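Local coordinates for protein F420-dependent methylenetetrahydromethanopterin dehydrogenase (Methanopyrus kandleri, PDB 1QV9) that catalyses the reversible, coenzyme F420-dependent reduction of methenyl-tetrahydromethanopterin to methylene-tetrahydromethanopterin in methanogenesis from carbon dioxide, working as a homohexamer arranged as a trimer of dimers, at residues A4-I9 / P65-Y70; E31-R36 / E163-A168; P93-G98 / N176-L181. All coordinates share one frame; numbering follows the deposited sequence.

How the interactions relate
All three contacts lie on the parallel sheet of the alpha/beta domain; helix 153-169 forms one side of interaction 2 and borders the others. Strands 4-10 and 67-71 of interaction 1 lie between strand 33-39 of interaction 2 and strand 94-99 of interaction 3, with probable hydrogen bonds from A4 N to D32 O (2.8 Å) and I68 N to P93 O (2.9 Å). Centres are 9 Å apart (1 and 2), 11 Å (1 and 3) and 15 Å (2 and 3). The last two meet through the helix: L164 packs on L178 and V95, and K167 NZ salt-bridges D177 OD2 at 2.8 Å. A bound magnesium ion lies about 5 Å from the P93 side chain.

Interaction 1. Residues A4-I9 / P65-Y70; sequences AKAIFI and PDFIVY
F67 to Y70 run alongside A6 to I9 as neighbouring parallel strands of an alpha/beta sheet whose first five strands follow the flavodoxin-like order 2-1-3-4-5. The short segments are 14° from exactly parallel. I7 is bonded through both its backbone groups: its N donates to F67 O, and its O receives V69 N at 2.9 Å. I9 N then returns to V69 O at 2.7 Å.

I9 shows how one side chain is placed. Its CB rests near V69 O and Y70 CD2. From there CG2 approaches the Y70 ring at CD2 (3.8 Å), while CG1 stays beside the V69 carbonyl, and the terminal CD1 reaches I68 CG2. With CG1 anti to the carbonyl carbon (chi1 -53°), the two branches thus serve two different partners. I7, I9, I68 and Y70 share the face covered by helices 46-63 and 78-88.

On the other face, packed by helix 153-169, A6 CB sits over the F67 ring as a CH-pi contact, 3.8 Å from its centroid. Beyond it F8 CD2 packs against V69 CB.

Just ahead of strand 67-71, D66 and K5 bind each other twice: D66 N donates to K5 O at 2.8 Å, and K5 N meets D66 OD1 from its anti side, tilted 28° out of the carboxylate plane, also at 2.8 Å.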
loop_
_atom_site.group_PDB
_atom_site.type_symbol
_atom_site.label_atom_id
_atom_site.label_comp_id
_atom_site.label_asym_id
_atom_site.label_seq_id
_atom_site.Cartn_x
_atom_site.Cartn_y
_atom_site.Cartn_z
ATOM N N ALA A 4 20.955 -37.283 -15.642
ATOM C CA ALA A 4 19.557 -37.649 -15.804
ATOM C C ALA A 4 19.008 -36.875 -17.015
ATOM O O ALA A 4 19.342 -35.703 -17.222
ATOM C CB ALA A 4 18.780 -37.268 -14.560
ATOM N N LYS A 5 18.159 -37.530 -17.791
ATOM C CA LYS A 5 17.585 -36.901 -18.984
ATOM C C LYS A 5 16.071 -36.959 -18.924
ATOM O O LYS A 5 15.505 -37.942 -18.459
ATOM C CB LYS A 5 18.072 -37.619 -20.240
ATOM C CG LYS A 5 19.545 -37.332 -20.531
ATOM C CD LYS A 5 20.056 -38.059 -21.766
ATOM C CE LYS A 5 20.194 -39.551 -21.519
ATOM N NZ LYS A 5 20.788 -40.232 -22.712
ATOM N N ALA A 6 15.415 -35.890 -19.368
ATOM C CA ALA A 6 13.957 -35.884 -19.379
ATOM C C ALA A 6 13.443 -34.996 -20.513
ATOM O O ALA A 6 14.130 -34.072 -20.941
ATOM C CB ALA A 6 13.407 -35.361 -18.047
ATOM N N ILE A 7 12.245 -35.296 -20.985
ATOM C CA ILE A 7 11.617 -34.466 -22.017
ATOM C C ILE A 7 10.369 -33.910 -21.360
ATOM O O ILE A 7 9.669 -34.629 -20.651
ATOM C CB ILE A 7 11.189 -35.285 -23.255
ATOM C CG1 ILE A 7 12.415 -35.898 -23.945
ATOM C CG2 ILE A 7 10.416 -34.371 -24.270
ATOM C CD1 ILE A 7 12.066 -36.830 -25.102
ATOM N N PHE A 8 10.104 -32.627 -21.574
ATOM C CA PHE A 8 8.908 -31.971 -21.041
ATOM C C PHE A 8 8.029 -31.620 -22.226
ATOM O O PHE A 8 8.525 -31.086 -23.212
ATOM C CB PHE A 8 9.272 -30.684 -20.290
ATOM C CG PHE A 8 9.974 -30.940 -18.984
ATOM C CD1 PHE A 8 11.352 -31.164 -18.943
ATOM C CD2 PHE A 8 9.245 -30.954 -17.789
ATOM C CE1 PHE A 8 12.010 -31.394 -17.718
ATOM C CE2 PHE A 8 9.905 -31.182 -16.542
ATOM C CZ PHE A 8 11.293 -31.399 -16.522
ATOM N N ILE A 9 6.731 -31.914 -22.145
ATOM C CA ILE A 9 5.809 -31.591 -23.246
ATOM C C ILE A 9 4.835 -30.559 -22.706
ATOM O O ILE A 9 4.227 -30.776 -21.653
ATOM C CB ILE A 9 5.033 -32.840 -23.701
ATOM C CG1 ILE A 9 5.998 -33.976 -24.021
ATOM C CG2 ILE A 9 4.147 -32.508 -24.899
ATOM C CD1 ILE A 9 5.272 -35.344 -24.216
ATOM N N PRO A 65 15.399 -40.515 -22.827
ATOM C CA PRO A 65 15.046 -39.903 -21.545
ATOM C C PRO A 65 14.748 -40.943 -20.459
ATOM O O PRO A 65 14.288 -42.047 -20.756
ATOM C CB PRO A 65 13.791 -39.106 -21.879
ATOM C CG PRO A 65 13.151 -39.893 -22.954
ATOM C CD PRO A 65 14.328 -40.323 -23.820
ATOM N N ASP A 66 15.024 -40.558 -19.210
ATOM C CA ASP A 66 14.726 -41.411 -18.061
ATOM C C ASP A 66 13.239 -41.264 -17.727
ATOM O O ASP A 66 12.613 -42.175 -17.225
ATOM C CB ASP A 66 15.627 -40.991 -16.918
ATOM C CG ASP A 66 17.079 -41.222 -17.247
ATOM O OD1 ASP A 66 17.893 -40.279 -17.125
ATOM O OD2 ASP A 66 17.406 -42.373 -17.647
ATOM N N PHE A 67 12.671 -40.095 -18.012
ATOM C CA PHE A 67 11.240 -39.902 -17.792
ATOM C C PHE A 67 10.759 -38.763 -18.689
ATOM O O PHE A 67 11.577 -37.999 -19.220
ATOM C CB PHE A 67 10.890 -39.624 -16.306
ATOM C CG PHE A 67 11.543 -38.391 -15.704
ATOM C CD1 PHE A 67 10.885 -37.168 -15.680
ATOM C CD2 PHE A 67 12.787 -38.468 -15.100
ATOM C CE1 PHE A 67 11.430 -36.061 -15.070
ATOM C CE2 PHE A 67 13.361 -37.351 -14.475
ATOM C CZ PHE A 67 12.678 -36.127 -14.455
ATOM N N ILE A 68 9.447 -38.727 -18.905
ATOM C CA ILE A 68 8.788 -37.704 -19.735
ATOM C C ILE A 68 7.696 -37.052 -18.899
ATOM O O ILE A 68 7.017 -37.730 -18.130
ATOM C CB ILE A 68 8.185 -38.339 -20.978
ATOM C CG1 ILE A 68 9.319 -38.930 -21.814
ATOM C CG2 ILE A 68 7.425 -37.287 -21.813
ATOM C CD1 ILE A 68 8.908 -39.658 -23.072
ATOM N N VAL A 69 7.544 -35.733 -19.026
ATOM C CA VAL A 69 6.540 -35.003 -18.276
ATOM C C VAL A 69 5.633 -34.303 -19.253
ATOM O O VAL A 69 6.094 -33.707 -20.219
ATOM C CB VAL A 69 7.186 -33.928 -17.333
ATOM C CG1 VAL A 69 6.100 -33.236 -16.516
ATOM C CG2 VAL A 69 8.241 -34.566 -16.439
ATOM N N TYR A 70 4.329 -34.430 -19.061
ATOM C CA TYR A 70 3.373 -33.703 -19.905
ATOM C C TYR A 70 2.682 -32.730 -18.960
ATOM O O TYR A 70 2.163 -33.139 -17.920
ATOM C CB TYR A 70 2.342 -34.640 -20.513
ATOM C CG TYR A 70 1.217 -33.903 -21.206
ATOM C CD1 TYR A 70 0.080 -33.469 -20.506
ATOM C CD2 TYR A 70 1.332 -33.562 -22.563
ATOM C CE1 TYR A 70 -0.921 -32.698 -21.133
ATOM C CE2 TYR A 70 0.330 -32.797 -23.192
ATOM C CZ TYR A 70 -0.777 -32.375 -22.482
ATOM O OH TYR A 70 -1.791 -31.675 -23.134
#

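Interaction 2. Residues E31-R36 / E163-A168; sequences EDVEFR and ELIEKA
The F35 ring meets I165 at its edge, where CZ stands 4.3 Å from I165 CD1, close to the plane of the ring. One face is taken by F8 of strand 4-10, which turns its own edge toward it in a T-shaped pair. Two further flat groups, the carboxylates of D32 and E166, approach with their planes 37° apart and D32 OD1 4.2 Å from E166 OE2. They are not bonded to each other; K169 NZ forms salt bridges with both of these oxygens, so the lysine probably offsets much of the repulsion between them. D32 OD2 is in turn held by R30. The guanidinium group of R36 bonds in its plane to F35 O through NH2 at 3.0 Å, while its NH1 makes a tilted salt bridge to E34 OE1 at 2.8 Å, on the side of the strand remote from the helix.

Between the ring and the carboxylates lies the apolar centre of the contact. V33 and I165 lie roughly perpendicular, and V33 CG1 touches both ends of the isoleucine, CG2 at 4.0 Å and CD1 at 4.1 Å. I165 can do this because CG1 is turned anti to the carbonyl carbon (chi1 -76°), which leaves CG2 anti to the backbone N and lets CG1 carry CD1 onward to the F35 edge. No hydrogen bond crosses between the two segments.

Strand 33-39 is an outermost strand of the sheet within this chain, paired with strand 4-10, and helix 153-169 packs across both and on to strand 67-71: I165 also touches A4 and F67, and A168 touches A4 and D66. Beyond the strand, R36 packs on M55 of the second subunit.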
loop_
_atom_site.group_PDB
_atom_site.type_symbol
_atom_site.label_atom_id
_atom_site.label_comp_id
_atom_site.label_asym_id
_atom_site.label_seq_id
_atom_site.Cartn_x
_atom_site.Cartn_y
_atom_site.Cartn_z
ATOM N N GLU A 31 25.310 -29.886 -13.658
ATOM C CA GLU A 31 26.028 -30.781 -14.547
ATOM C C GLU A 31 25.400 -32.165 -14.623
ATOM O O GLU A 31 25.839 -33.008 -15.399
ATOM C CB GLU A 31 27.475 -30.921 -14.053
ATOM C CG GLU A 31 28.123 -29.603 -13.631
ATOM C CD GLU A 31 29.558 -29.772 -13.123
ATOM O OE1 GLU A 31 30.498 -29.523 -13.907
ATOM O OE2 GLU A 31 29.750 -30.160 -11.942
ATOM N N ASP A 32 24.375 -32.418 -13.818
ATOM C CA ASP A 32 23.762 -33.742 -13.792
ATOM C C ASP A 32 22.421 -33.941 -14.476
ATOM O O ASP A 32 21.805 -34.979 -14.290
ATOM C CB ASP A 32 23.608 -34.210 -12.351
ATOM C CG ASP A 32 22.655 -33.321 -11.558
ATOM O OD1 ASP A 32 21.980 -33.838 -10.650
ATOM O OD2 ASP A 32 22.612 -32.105 -11.849
ATOM N N VAL A 33 21.963 -32.958 -15.249
ATOM C CA VAL A 33 20.696 -33.088 -15.965
ATOM C C VAL A 33 20.804 -32.539 -17.383
ATOM O O VAL A 33 21.648 -31.701 -17.668
ATOM C CB VAL A 33 19.544 -32.299 -15.252
ATOM C CG1 VAL A 33 19.309 -32.857 -13.871
ATOM C CG2 VAL A 33 19.891 -30.793 -15.190
ATOM N N GLU A 34 19.917 -33.007 -18.244
ATOM C CA GLU A 34 19.825 -32.541 -19.623
ATOM C C GLU A 34 18.361 -32.700 -19.969
ATOM O O GLU A 34 17.796 -33.775 -19.769
ATOM C CB GLU A 34 20.677 -33.406 -20.557
ATOM C CG GLU A 34 20.621 -32.911 -21.989
ATOM C CD GLU A 34 21.645 -33.561 -22.914
ATOM O OE1 GLU A 34 21.744 -33.101 -24.069
ATOM O OE2 GLU A 34 22.343 -34.513 -22.501
ATOM N N PHE A 35 17.745 -31.628 -20.467
ATOM C CA PHE A 35 16.328 -31.683 -20.816
ATOM C C PHE A 35 16.066 -31.218 -22.239
ATOM O O PHE A 35 16.845 -30.471 -22.836
ATOM C CB PHE A 35 15.516 -30.730 -19.911
ATOM C CG PHE A 35 15.702 -30.945 -18.427
ATOM C CD1 PHE A 35 15.791 -29.872 -17.565
ATOM C CD2 PHE A 35 15.707 -32.221 -17.893
ATOM C CE1 PHE A 35 15.887 -30.068 -16.164
ATOM C CE2 PHE A 35 15.805 -32.421 -16.498
ATOM C CZ PHE A 35 15.895 -31.335 -15.646
ATOM N N ARG A 36 14.958 -31.686 -22.775
ATOM C CA ARG A 36 14.443 -31.250 -24.061
ATOM C C ARG A 36 13.008 -30.828 -23.744
ATOM O O ARG A 36 12.341 -31.463 -22.931
ATOM C CB ARG A 36 14.424 -32.369 -25.097
ATOM C CG ARG A 36 15.820 -32.863 -25.527
ATOM C CD ARG A 36 16.619 -31.730 -26.216
ATOM N NE ARG A 36 17.932 -32.246 -26.605
ATOM C CZ ARG A 36 19.010 -32.208 -25.842
ATOM N NH1 ARG A 36 20.135 -32.733 -26.312
ATOM N NH2 ARG A 36 18.978 -31.629 -24.643
ATOM N N GLU A 163 13.682 -35.641 -6.519
ATOM C CA GLU A 163 13.681 -37.033 -6.039
ATOM C C GLU A 163 13.670 -37.997 -7.245
ATOM O O GLU A 163 14.410 -38.993 -7.290
ATOM C CB GLU A 163 12.446 -37.277 -5.164
ATOM C CG GLU A 163 12.308 -38.712 -4.625
ATOM C CD GLU A 163 10.942 -38.971 -3.980
ATOM O OE1 GLU A 163 10.552 -38.211 -3.067
ATOM O OE2 GLU A 163 10.256 -39.938 -4.385
ATOM N N LEU A 164 12.834 -37.712 -8.239
ATOM C CA LEU A 164 12.754 -38.551 -9.429
ATOM C C LEU A 164 14.083 -38.523 -10.214
ATOM O O LEU A 164 14.518 -39.548 -10.768
ATOM C CB LEU A 164 11.598 -38.054 -10.306
ATOM C CG LEU A 164 11.002 -39.042 -11.306
ATOM C CD1 LEU A 164 10.420 -40.264 -10.579
ATOM C CD2 LEU A 164 9.921 -38.315 -12.118
ATOM N N ILE A 165 14.729 -37.361 -10.255
ATOM C CA ILE A 165 16.002 -37.228 -10.946
ATOM C C ILE A 165 17.050 -38.095 -10.248
ATOM O O ILE A 165 17.878 -38.711 -10.931
ATOM C CB ILE A 165 16.470 -35.763 -11.005
ATOM C CG1 ILE A 165 15.636 -35.039 -12.073
ATOM C CG2 ILE A 165 17.975 -35.677 -11.338
ATOM C CD1 ILE A 165 15.702 -33.562 -11.978
ATOM N N GLU A 166 17.019 -38.168 -8.915
ATOM C CA GLU A 166 18.016 -39.012 -8.258
ATOM C C GLU A 166 17.819 -40.479 -8.649
ATOM O O GLU A 166 18.804 -41.202 -8.879
ATOM C CB GLU A 166 17.987 -38.801 -6.747
ATOM C CG GLU A 166 18.648 -37.477 -6.362
ATOM C CD GLU A 166 20.050 -37.313 -6.966
ATOM O OE1 GLU A 166 20.951 -38.120 -6.619
ATOM O OE2 GLU A 166 20.260 -36.384 -7.787
ATOM N N LYS A 167 16.565 -40.919 -8.743
ATOM C CA LYS A 167 16.268 -42.291 -9.162
ATOM C C LYS A 167 16.587 -42.544 -10.648
ATOM O O LYS A 167 16.979 -43.650 -11.052
ATOM C CB LYS A 167 14.799 -42.590 -8.915
ATOM C CG LYS A 167 14.467 -42.462 -7.458
ATOM C CD LYS A 167 13.031 -42.776 -7.175
ATOM C CE LYS A 167 12.784 -42.679 -5.663
ATOM N NZ LYS A 167 11.343 -42.805 -5.294
ATOM N N ALA A 168 16.370 -41.529 -11.473
ATOM C CA ALA A 168 16.653 -41.623 -12.905
ATOM C C ALA A 168 18.141 -41.921 -13.108
ATOM O O ALA A 168 18.520 -42.667 -14.025
ATOM C CB ALA A 168 16.286 -40.300 -13.591
#

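Interaction 3. Residues P93-G98 / N176-L181; sequences PAVIIG and NDLPKL
V95 and L178 bring their CA atoms to 7.0 Å, wider than paired strands, and no backbone hydrogen bond joins 93-98 to 176-181: an extended strand is met here by the loop that leads into strand 180-183. The contact is therefore made by side chains. L178 points at the strand with an outstretched chain, CG anti to the carbonyl carbon (chi1 -62°), and its forked end splits over three residues. CD1 goes to the backbone, 3.7 Å from A94 O, whereas CD2 lies between V95 CG2 (4.1 Å) and P93 CB (4.2 Å). V95 and L178 overlap flank to flank, their tips pointing opposite ways.

P179 follows with its ring laid crosswise to V95. Both methyls of the valine are used: CG1 meets P179 CG and CG2 meets P179 CD, each at 4.0 Å. V95 CG2 thus serves the leucine and the proline together, and every contact here is an apolar one or a methyl against a carbonyl oxygen.

Strand 115-119 stands between strands 94-99 and 180-183 in the sheet, so the loop reaches past it to V95; P179 also touches I117 of that strand. L164 of helix 153-169 packs on both V95 and L178, and I173, in the loop after the helix, touches L178 and P93.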
loop_
_atom_site.group_PDB
_atom_site.type_symbol
_atom_site.label_atom_id
_atom_site.label_comp_id
_atom_site.label_asym_id
_atom_site.label_seq_id
_atom_site.Cartn_x
_atom_site.Cartn_y
_atom_site.Cartn_z
ATOM N N PRO A 93 8.766 -43.862 -18.298
ATOM C CA PRO A 93 8.038 -43.456 -17.075
ATOM C C PRO A 93 7.579 -42.029 -17.334
ATOM O O PRO A 93 8.362 -41.211 -17.833
ATOM C CB PRO A 93 9.106 -43.520 -15.999
ATOM C CG PRO A 93 9.965 -44.686 -16.472
ATOM C CD PRO A 93 10.117 -44.353 -17.965
ATOM N N ALA A 94 6.327 -41.734 -17.003
ATOM C CA ALA A 94 5.776 -40.402 -17.288
ATOM C C ALA A 94 4.966 -39.827 -16.133
ATOM O O ALA A 94 4.349 -40.569 -15.348
ATOM C CB ALA A 94 4.895 -40.489 -18.546
ATOM N N VAL A 95 4.919 -38.497 -16.086
ATOM C CA VAL A 95 4.216 -37.752 -15.053
ATOM C C VAL A 95 3.365 -36.701 -15.727
ATOM O O VAL A 95 3.820 -36.058 -16.686
ATOM C CB VAL A 95 5.221 -37.007 -14.120
ATOM C CG1 VAL A 95 4.456 -36.164 -13.055
ATOM C CG2 VAL A 95 6.156 -38.024 -13.447
ATOM N N ILE A 96 2.135 -36.553 -15.257
ATOM C CA ILE A 96 1.210 -35.563 -15.775
ATOM C C ILE A 96 1.112 -34.404 -14.784
ATOM O O ILE A 96 0.816 -34.618 -13.605
ATOM C CB ILE A 96 -0.227 -36.183 -15.933
ATOM C CG1 ILE A 96 -0.194 -37.422 -16.839
ATOM C CG2 ILE A 96 -1.200 -35.175 -16.519
ATOM C CD1 ILE A 96 0.373 -37.188 -18.216
ATOM N N ILE A 97 1.348 -33.180 -15.254
ATOM C CA ILE A 97 1.188 -31.996 -14.406
ATOM C C ILE A 97 -0.107 -31.384 -14.873
ATOM O O ILE A 97 -0.274 -31.139 -16.067
ATOM C CB ILE A 97 2.371 -30.980 -14.617
ATOM C CG1 ILE A 97 3.692 -31.519 -14.018
ATOM C CG2 ILE A 97 1.968 -29.614 -14.078
ATOM C CD1 ILE A 97 3.590 -32.468 -12.875
ATOM N N GLY A 98 -1.033 -31.162 -13.940
ATOM C CA GLY A 98 -2.331 -30.594 -14.259
ATOM C C GLY A 98 -2.924 -29.751 -13.152
ATOM O O GLY A 98 -2.246 -29.443 -12.194
ATOM N N ASN A 176 5.835 -47.177 -8.917
ATOM C CA ASN A 176 5.618 -46.753 -7.542
ATOM C C ASN A 176 6.469 -45.564 -7.099
ATOM O O ASN A 176 6.214 -44.960 -6.048
ATOM C CB ASN A 176 5.831 -47.938 -6.596
ATOM C CG ASN A 176 4.680 -48.897 -6.637
ATOM O OD1 ASN A 176 3.555 -48.524 -6.976
ATOM N ND2 ASN A 176 4.939 -50.140 -6.266
ATOM N N ASP A 177 7.477 -45.219 -7.892
ATOM C CA ASP A 177 8.306 -44.067 -7.597
ATOM C C ASP A 177 7.692 -42.804 -8.177
ATOM O O ASP A 177 8.106 -41.706 -7.796
ATOM C CB ASP A 177 9.691 -44.211 -8.230
ATOM C CG ASP A 177 10.538 -45.271 -7.549
ATOM O OD1 ASP A 177 11.241 -45.999 -8.275
ATOM O OD2 ASP A 177 10.516 -45.338 -6.298
ATOM N N LEU A 178 6.716 -42.954 -9.068
ATOM C CA LEU A 178 6.139 -41.769 -9.703
ATOM C C LEU A 178 5.231 -41.054 -8.730
ATOM O O LEU A 178 4.472 -41.677 -7.979
ATOM C CB LEU A 178 5.400 -42.153 -10.967
ATOM C CG LEU A 178 6.310 -42.796 -12.024
ATOM C CD1 LEU A 178 5.430 -43.286 -13.146
ATOM C CD2 LEU A 178 7.371 -41.811 -12.530
ATOM N N PRO A 179 5.280 -39.719 -8.723
ATOM C CA PRO A 179 4.428 -38.998 -7.778
ATOM C C PRO A 179 2.942 -39.137 -8.004
ATOM O O PRO A 179 2.504 -39.402 -9.111
ATOM C CB PRO A 179 4.893 -37.531 -7.934
ATOM C CG PRO A 179 5.349 -37.485 -9.361
ATOM C CD PRO A 179 6.119 -38.800 -9.517
ATOM N N LYS A 180 2.185 -39.007 -6.916
ATOM C CA LYS A 180 0.728 -39.004 -6.923
ATOM C C LYS A 180 0.432 -37.879 -5.921
ATOM O O LYS A 180 0.148 -38.113 -4.749
ATOM C CB LYS A 180 0.160 -40.348 -6.454
ATOM C CG LYS A 180 0.420 -41.442 -7.454
ATOM C CD LYS A 180 -0.351 -42.705 -7.110
ATOM C CE LYS A 180 0.198 -43.360 -5.856
ATOM N NZ LYS A 180 -0.480 -44.692 -5.605
ATOM N N LEU A 181 0.545 -36.640 -6.388
ATOM C CA LEU A 181 0.361 -35.484 -5.523
ATOM C C LEU A 181 -0.766 -34.574 -5.921
ATOM O O LEU A 181 -0.961 -34.305 -7.099
ATOM C CB LEU A 181 1.632 -34.627 -5.493
ATOM C CG LEU A 181 2.911 -35.216 -4.920
ATOM C CD1 LEU A 181 4.030 -34.204 -5.081
ATOM C CD2 LEU A 181 2.711 -35.570 -3.430
#